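Local coordinates for protein agmatinase (Deinococcus radiodurans, PDB 1WOI) that probably hydrolyses agmatine to putrescine and urea at a centre of two manganese ions, as a member of the arginase family, at residues D143-F148 with D229-D234. Residues are numbered along the deposited sequence; the frame is centred on the assembly and turned at random.
Sequences DAHLDF and DVDGFD. With MN (manganese (II) ion), chain H; MN (manganese (II) ion), chain G.
Asp143 and Asp229 meet through two shared manganese ions, an example of metal ions joining two loops whose carboxylates would otherwise probably repel one another. Asp143 bridges with both oxygens: OD1 binds the manganese of chain H at 2.2 Å, while OD2 takes the manganese of chain G. Asp229 bridges with a single atom, OD2, which lies 2.3 Å from the chain H ion and 2.2 Å from its companion. Having CG anti to the backbone N (chi1 -179°) brings this OD2 between the two ions, and the two carboxylate planes stand 60° apart.

The remaining ligands divide between the ions. Asp231 chelates the chain H ion with OD1 and OD2, and His145 ND1 joins it at 2.3 Å. The imidazole turns its edge to Asp231 OD2, the ring and carboxylate planes being nearly perpendicular at 84°. Asp147 OD2 and His121 ND1 complete the protein ligands of the chain G ion, and one water bridges both metals, with a longer bond to the chain H ion (2.6 Å).

Backbone N-H groups steady the same carboxylates. Across the loops Ala144 N donates to Asp231 OD1 (3.1 Å), nearly along the C-O axis, and the same oxygen also binds the chain H ion. Within each loop an Asx turn does similar work: His145 N reaches Asp143 OD1 from above the carboxylate plane, and Asp231 N holds Asp229 OD1, the oxygen not bound to metal. From the second shell, Gln141 NE2 additionally donates to Asp143 OD2.

The loops follow the neighbouring parallel strands 137-142 and 223-229, and the DAHLD and DVD sequences at their ends build the binuclear manganese site characteristic of the arginase/agmatinase alpha/beta fold.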
# COMPACT_ATOMS: atom_id res chain seq x y z
N ASP A 143 22.86 0.29 16.49
CA ASP A 143 22.90 0.61 15.07
C ASP A 143 23.45 -0.57 14.28
O ASP A 143 24.24 -1.35 14.80
CB ASP A 143 23.85 1.81 14.88
CG ASP A 143 23.57 2.61 13.63
OD1 ASP A 143 23.20 2.03 12.59
OD2 ASP A 143 23.76 3.84 13.70
N ALA A 144 23.02 -0.70 13.03
CA ALA A 144 23.53 -1.75 12.18
C ALA A 144 24.80 -1.19 11.55
O ALA A 144 25.64 -1.93 11.04
CB ALA A 144 22.51 -2.10 11.09
N HIS A 145 24.94 0.14 11.60
CA HIS A 145 26.09 0.82 11.01
C HIS A 145 26.91 1.61 12.03
O HIS A 145 26.42 2.01 13.07
CB HIS A 145 25.61 1.77 9.90
CG HIS A 145 24.56 1.18 9.00
ND1 HIS A 145 23.21 1.42 9.16
CD2 HIS A 145 24.67 0.36 7.92
CE1 HIS A 145 22.53 0.79 8.22
NE2 HIS A 145 23.39 0.14 7.46
N LEU A 146 28.19 1.82 11.72
CA LEU A 146 29.08 2.54 12.63
C LEU A 146 28.89 4.06 12.61
O LEU A 146 28.96 4.71 13.65
CB LEU A 146 30.54 2.19 12.30
CG LEU A 146 31.61 2.70 13.27
CD1 LEU A 146 31.43 2.01 14.63
CD2 LEU A 146 32.99 2.41 12.71
N ASP A 147 28.65 4.61 11.42
CA ASP A 147 28.45 6.04 11.23
C ASP A 147 29.58 6.91 11.80
O ASP A 147 29.34 7.92 12.46
CB ASP A 147 27.11 6.49 11.82
CG ASP A 147 25.93 5.78 11.19
OD1 ASP A 147 26.00 5.39 10.00
OD2 ASP A 147 24.91 5.62 11.89
N PHE A 148 30.82 6.50 11.53
CA PHE A 148 31.99 7.24 11.99
C PHE A 148 32.87 7.59 10.78
O PHE A 148 34.09 7.72 10.90
CB PHE A 148 32.80 6.38 12.97
CG PHE A 148 33.72 7.18 13.85
CD1 PHE A 148 33.20 8.08 14.77
CD2 PHE A 148 35.10 7.05 13.76
CE1 PHE A 148 34.05 8.84 15.59
CE2 PHE A 148 35.95 7.80 14.56
CZ PHE A 148 35.42 8.70 15.48
N ASP A 229 19.32 3.87 16.61
CA ASP A 229 19.02 3.87 15.18
C ASP A 229 18.13 2.64 15.02
O ASP A 229 18.56 1.52 15.32
CB ASP A 229 20.30 3.68 14.37
CG ASP A 229 20.05 3.70 12.87
OD1 ASP A 229 18.97 3.27 12.42
OD2 ASP A 229 20.96 4.13 12.14
N VAL A 230 16.90 2.83 14.57
CA VAL A 230 15.99 1.70 14.43
C VAL A 230 16.51 0.57 13.54
O VAL A 230 16.05 -0.57 13.69
CB VAL A 230 14.58 2.13 13.94
CG1 VAL A 230 14.02 3.21 14.85
CG2 VAL A 230 14.64 2.62 12.50
N ASP A 231 17.45 0.85 12.63
CA ASP A 231 17.93 -0.25 11.80
C ASP A 231 18.83 -1.20 12.56
O ASP A 231 19.27 -2.22 12.02
CB ASP A 231 18.59 0.23 10.48
CG ASP A 231 19.84 1.05 10.69
OD1 ASP A 231 20.62 0.76 11.63
OD2 ASP A 231 20.05 1.98 9.88
N GLY A 232 19.09 -0.89 13.83
CA GLY A 232 19.88 -1.79 14.65
C GLY A 232 19.01 -3.02 14.92
O GLY A 232 19.50 -4.13 15.12
N PHE A 233 17.70 -2.80 14.90
CA PHE A 233 16.74 -3.88 15.12
C PHE A 233 16.55 -4.68 13.85
O PHE A 233 16.72 -4.17 12.75
CB PHE A 233 15.39 -3.32 15.57
CG PHE A 233 15.43 -2.72 16.94
CD1 PHE A 233 15.61 -1.36 17.11
CD2 PHE A 233 15.39 -3.55 18.06
CE1 PHE A 233 15.75 -0.82 18.39
CE2 PHE A 233 15.53 -3.02 19.34
CZ PHE A 233 15.71 -1.65 19.51
N ASP A 234 16.18 -5.94 14.01
CA ASP A 234 15.96 -6.81 12.87
C ASP A 234 14.85 -6.24 11.99
O ASP A 234 13.81 -5.83 12.49
CB ASP A 234 15.59 -8.21 13.35
CG ASP A 234 15.69 -9.24 12.25
OD1 ASP A 234 14.83 -9.23 11.35
OD2 ASP A 234 16.63 -10.06 12.28
MN MN H . 22.01 2.57 10.76
MN MN G . 22.93 5.06 12.17
O HOH W 1 22.93 4.76 9.81